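Side-chain contact in acyl-coenzyme A oxidase acox-1.2 (PDB 5K3J), which catalyses the FAD-dependent first step of peroxisomal beta-oxidation, desaturating the short side chains of ascaroside-CoA precursors of pheromones in Caenorhabditis elegans: residues Met436-Leu439 / Leu440-Ala443. Numbering follows the deposited sequence.
Sequences MVML and LQLA. With 6QA (~{S}-[2-[3-[[(2~{R})-4-[[[(2~{R},3~{S},4~{R},5~{R})-5-(6-aminopurin-9-yl)-4-oxidanyl-3-phosphonooxy-oxolan-2-yl]methoxy-oxidanyl-phosphoryl]oxy-oxidanyl-phosphoryl]oxy-3,3-dimethyl-2-oxidanyl-butanoyl]amino]propanoylamino]ethyl] 5-[(2~{R},3~{R},5~{R},6~{S})-6-methyl-3,5-bis(oxidanyl)oxan-2-yl]oxypentanethioate), chain E.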
ATOM      1  N   MET A 436      -7.506 -11.910   7.831  1.00 34.20           N
ATOM      2  CA  MET A 436      -8.392 -11.941   8.995  1.00 37.48           C
ATOM      3  C   MET A 436      -8.894 -13.352   9.278  1.00 35.82           C
ATOM      4  O   MET A 436      -8.922 -13.788  10.429  1.00 41.22           O
ATOM      5  CB  MET A 436      -9.585 -11.001   8.803  1.00 38.17           C
ATOM      6  CG  MET A 436      -9.264  -9.523   8.926  1.00 41.02           C
ATOM      7  SD  MET A 436      -8.359  -9.109  10.431  1.00 47.68           S
ATOM      8  CE  MET A 436      -6.732  -8.781   9.760  1.00 44.78           C
ATOM      9  N   VAL A 437      -9.294 -14.053   8.220  1.00 45.53           N
ATOM     10  CA  VAL A 437      -9.789 -15.423   8.325  1.00 48.16           C
ATOM     11  C   VAL A 437      -8.702 -16.372   8.824  1.00 49.75           C
ATOM     12  O   VAL A 437      -8.973 -17.286   9.605  1.00 54.60           O
ATOM     13  CB  VAL A 437     -10.324 -15.925   6.965  1.00 45.84           C
ATOM     14  CG1 VAL A 437     -10.719 -17.391   7.046  1.00 46.84           C
ATOM     15  CG2 VAL A 437     -11.503 -15.076   6.515  1.00 46.47           C
ATOM     16  N   MET A 438      -7.471 -16.140   8.378  1.00 41.20           N
ATOM     17  CA  MET A 438      -6.343 -16.990   8.745  1.00 43.89           C
ATOM     18  C   MET A 438      -5.885 -16.724  10.176  1.00 45.24           C
ATOM     19  O   MET A 438      -5.469 -17.645  10.881  1.00 48.32           O
ATOM     20  CB  MET A 438      -5.173 -16.788   7.778  1.00 45.04           C
ATOM     21  CG  MET A 438      -5.377 -17.402   6.403  1.00 45.78           C
ATOM     22  SD  MET A 438      -5.815 -19.150   6.470  1.00 50.36           S
ATOM     23  CE  MET A 438      -7.496 -19.084   5.857  1.00 47.34           C
ATOM     24  N   LEU A 439      -5.957 -15.464  10.595  1.00 42.26           N
ATOM     25  CA  LEU A 439      -5.650 -15.092  11.972  1.00 41.87           C
ATOM     26  C   LEU A 439      -6.673 -15.720  12.908  1.00 45.87           C
ATOM     27  O   LEU A 439      -6.359 -16.082  14.041  1.00 56.84           O
ATOM     28  CB  LEU A 439      -5.636 -13.570  12.142  1.00 39.88           C
ATOM     29  CG  LEU A 439      -4.370 -12.805  11.748  1.00 36.53           C
ATOM     30  CD1 LEU A 439      -4.583 -11.308  11.896  1.00 33.47           C
ATOM     31  CD2 LEU A 439      -3.197 -13.262  12.597  1.00 38.05           C
ATOM     32  N   LEU A 440      -7.900 -15.847  12.412  1.00 34.97           N
ATOM     33  CA  LEU A 440      -8.985 -16.458  13.167  1.00 32.65           C
ATOM     34  C   LEU A 440      -8.849 -17.973  13.224  1.00 33.19           C
ATOM     35  O   LEU A 440      -9.352 -18.613  14.144  1.00 33.75           O
ATOM     36  CB  LEU A 440     -10.336 -16.076  12.560  1.00 30.78           C
ATOM     37  CG  LEU A 440     -10.834 -14.687  12.958  1.00 34.34           C
ATOM     38  CD1 LEU A 440     -12.081 -14.304  12.175  1.00 34.76           C
ATOM     39  CD2 LEU A 440     -11.099 -14.654  14.456  1.00 32.54           C
ATOM     40  N   GLN A 441      -8.171 -18.539  12.232  1.00 37.96           N
ATOM     41  CA  GLN A 441      -7.930 -19.977  12.188  1.00 39.69           C
ATOM     42  C   GLN A 441      -6.939 -20.397  13.265  1.00 40.36           C
ATOM     43  O   GLN A 441      -7.110 -21.433  13.908  1.00 42.46           O
ATOM     44  CB  GLN A 441      -7.420 -20.391  10.808  1.00 39.80           C
ATOM     45  CG  GLN A 441      -8.506 -20.862   9.860  1.00 43.28           C
ATOM     46  CD  GLN A 441      -8.958 -22.276  10.155  1.00 45.54           C
ATOM     47  OE1 GLN A 441      -8.382 -23.240   9.654  1.00 54.45           O
ATOM     48  NE2 GLN A 441     -10.004 -22.408  10.961  1.00 41.58           N
ATOM     49  N   LEU A 442      -5.902 -19.588  13.455  1.00 51.65           N
ATOM     50  CA  LEU A 442      -4.908 -19.841  14.491  1.00 52.63           C
ATOM     51  C   LEU A 442      -5.504 -19.604  15.876  1.00 51.89           C
ATOM     52  O   LEU A 442      -5.122 -20.251  16.852  1.00 50.91           O
ATOM     53  CB  LEU A 442      -3.681 -18.953  14.280  1.00 53.90           C
ATOM     54  CG  LEU A 442      -2.684 -18.799  15.433  1.00 55.82           C
ATOM     55  CD1 LEU A 442      -2.099 -20.140  15.838  1.00 54.58           C
ATOM     56  CD2 LEU A 442      -1.587 -17.844  15.036  1.00 57.49           C
ATOM     57  N   ALA A 443      -6.449 -18.673  15.944  1.00 50.92           N
ATOM     58  CA  ALA A 443      -7.127 -18.343  17.190  1.00 51.78           C
ATOM     59  C   ALA A 443      -7.923 -19.535  17.714  1.00 53.33           C
ATOM     60  O   ALA A 443      -8.085 -19.696  18.923  1.00 55.66           O
ATOM     61  CB  ALA A 443      -8.035 -17.147  16.993  1.00 51.37           C
TER
HETATM   62  P26 6QA E 703     -13.561 -25.294   5.761  1.00 90.58           P
HETATM   63  P29 6QA E 703     -14.624 -26.727   8.195  1.00 86.58           P
HETATM   64  P50 6QA E 703     -11.930 -26.090  14.642  1.00112.46           P
HETATM   65  O01 6QA E 703       3.502 -15.934  -3.731  1.00 50.87           O
HETATM   66  C02 6QA E 703       2.979 -17.246  -4.034  1.00 45.64           C
HETATM   67  C03 6QA E 703       1.758 -16.927  -4.913  1.00 45.10           C
HETATM   68  O04 6QA E 703       0.955 -18.005  -5.068  1.00 44.72           O
HETATM   69  C05 6QA E 703       0.107 -18.291  -4.002  1.00 47.76           C
HETATM   70  C06 6QA E 703      -1.354 -18.241  -4.528  1.00 47.56           C
HETATM   71  C07 6QA E 703      -2.179 -19.264  -3.714  1.00 48.76           C
HETATM   72  C08 6QA E 703      -3.394 -19.684  -4.540  1.00 49.84           C
HETATM   73  C09 6QA E 703      -4.647 -19.394  -3.824  1.00 49.74           C
HETATM   74  S10 6QA E 703      -5.802 -20.856  -3.720  1.00 51.99           S
HETATM   75  C11 6QA E 703      -6.375 -21.224  -2.038  1.00 46.57           C
HETATM   76  C12 6QA E 703      -6.185 -20.132  -1.026  1.00 43.07           C
HETATM   77  N13 6QA E 703      -7.419 -19.942  -0.362  1.00 45.35           N
HETATM   78  C14 6QA E 703      -7.564 -20.202   1.055  1.00 49.09           C
HETATM   79  C15 6QA E 703      -8.946 -19.965   1.763  1.00 54.71           C
HETATM   80  C16 6QA E 703      -9.376 -21.319   2.420  1.00 59.95           C
HETATM   81  N17 6QA E 703      -9.860 -21.124   3.800  1.00 65.17           N
HETATM   82  C18 6QA E 703     -10.763 -22.141   4.357  1.00 73.70           C
HETATM   83  C19 6QA E 703     -11.279 -21.971   5.784  1.00 80.37           C
HETATM   84  O20 6QA E 703     -10.889 -20.706   6.271  1.00 82.15           O
HETATM   85  C21 6QA E 703     -10.726 -23.076   6.728  1.00 83.77           C
HETATM   86  C22 6QA E 703     -11.503 -22.810   8.091  1.00 85.34           C
HETATM   87  C23 6QA E 703      -9.173 -22.927   6.838  1.00 78.42           C
HETATM   88  C24 6QA E 703     -11.013 -24.512   6.302  1.00 86.07           C
HETATM   89  O25 6QA E 703     -12.289 -24.978   6.787  1.00 84.07           O
HETATM   90  O27 6QA E 703     -14.049 -24.046   5.009  1.00 84.95           O
HETATM   91  O28 6QA E 703     -14.804 -25.916   6.751  1.00 95.15           O
HETATM   92  O30 6QA E 703     -14.998 -28.190   7.938  1.00 79.34           O
HETATM   93  O31 6QA E 703     -13.048 -26.534   8.748  1.00 91.89           O
HETATM   94  C32 6QA E 703     -12.768 -26.015   9.992  1.00 89.34           C
HETATM   95  C33 6QA E 703     -12.343 -27.229  10.920  1.00 92.10           C
HETATM   96  O34 6QA E 703     -11.569 -28.030  10.295  1.00 92.25           O
HETATM   97  C35 6QA E 703     -10.089 -28.004  10.969  1.00 88.92           C
HETATM   98  N36 6QA E 703      -9.100 -27.703   9.920  1.00 85.42           N
HETATM   99  C37 6QA E 703      -9.218 -26.765   8.977  1.00 89.93           C
HETATM  100  N38 6QA E 703      -8.154 -26.755   8.173  1.00 81.66           N
HETATM  101  C39 6QA E 703      -7.304 -27.732   8.603  1.00 81.50           C
HETATM  102  C40 6QA E 703      -7.902 -28.343   9.707  1.00 84.99           C
HETATM  103  N41 6QA E 703      -7.256 -29.366  10.330  1.00 86.01           N
HETATM  104  C42 6QA E 703      -6.064 -29.769   9.888  1.00 85.72           C
HETATM  105  N43 6QA E 703      -5.458 -29.206   8.822  1.00 81.54           N
HETATM  106  C44 6QA E 703      -6.035 -28.202   8.161  1.00 81.58           C
HETATM  107  N45 6QA E 703      -5.376 -27.591   7.002  1.00 77.48           N
HETATM  108  C46 6QA E 703     -10.097 -27.119  11.919  1.00 91.30           C
HETATM  109  O47 6QA E 703      -9.604 -27.722  13.200  1.00 96.43           O
HETATM  110  C48 6QA E 703     -11.540 -26.657  12.102  1.00 96.39           C
HETATM  111  O49 6QA E 703     -12.075 -27.105  13.304  1.00100.31           O
HETATM  112  O51 6QA E 703     -13.300 -25.663  15.076  1.00 94.74           O
HETATM  113  O52 6QA E 703     -11.086 -24.858  14.276  1.00101.91           O
HETATM  114  O53 6QA E 703     -11.221 -26.821  15.749  1.00 99.62           O
HETATM  115  O54 6QA E 703     -15.568 -26.137   9.213  1.00 84.32           O
HETATM  116  O55 6QA E 703     -13.162 -26.357   4.754  1.00 93.63           O
HETATM  117  O56 6QA E 703     -11.099 -23.075   3.691  1.00 68.79           O
HETATM  118  O57 6QA E 703      -6.658 -20.601   1.708  1.00 52.24           O
HETATM  119  O58 6QA E 703      -4.819 -18.258  -3.399  1.00 46.08           O
HETATM  120  O59 6QA E 703       2.165 -16.494  -6.239  1.00 41.16           O
HETATM  121  C60 6QA E 703       3.000 -17.454  -6.897  1.00 40.44           C
HETATM  122  C61 6QA E 703       3.222 -16.848  -8.264  1.00 39.77           C
HETATM  123  C62 6QA E 703       4.292 -17.714  -6.077  1.00 44.63           C
HETATM  124  C63 6QA E 703       3.997 -18.092  -4.688  1.00 44.83           C
HETATM  125  O64 6QA E 703       5.041 -18.815  -6.702  1.00 49.78           O
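M436, V437, M438 and L439 bond to L440, Q441, L442 and A443 one turn further along helix 435-450, a local contact in the buried C-alpha1 region of the acyl-CoA oxidase fold, where one helix face borders the substrate. Successive i to i+4 bonds build the turn: L440 N donates to M436 O at 3.0 Å, L442 N to M438 O and A443 N to L439 O, whereas the bond from Q441 N to V437 O is weak. L439 O also accepts from the hydroxyl of S527, tying this turn to helix 520-543.

V437, M438 and Q441 gather on the side facing the pantetheine arm of the ascaroside-CoA. CG1 of V437, set trans to the main-chain nitrogen (chi1 175°), comes within 3.4 Å of the ligand hydroxyl O20, a short, unbending branch that can lie close against the arm. The flexible thioether of M438 folds back so that CE lies 3.7 Å from the amide nitrogen N17 of the ligand. Q441 bends at its second torsion (chi2 -78°) and lays one flat face of its carboxamide over the two geminal methyls C22 and C23, CD 3.3 Å from C22, while OE1 accepts a hydrogen bond from H382 NE2 on helix 379-405. Cut back to an alanine, Q441 would probably leave H382 NE2 without this acceptor and strip the cover from the two methyls.

On other sides, L440 packs against W516 and FAD, its branched carbon end suiting that buried place, M436 touches both FAD and ATP as well as R341 of the second subunit, and L439 also meets ATP. Since V437 and M438 offer mainly carbon to the ligand, this patch probably recognises the pantetheine arm largely by shape, and the one polar side chain among the three has its oxygen satisfied by protein.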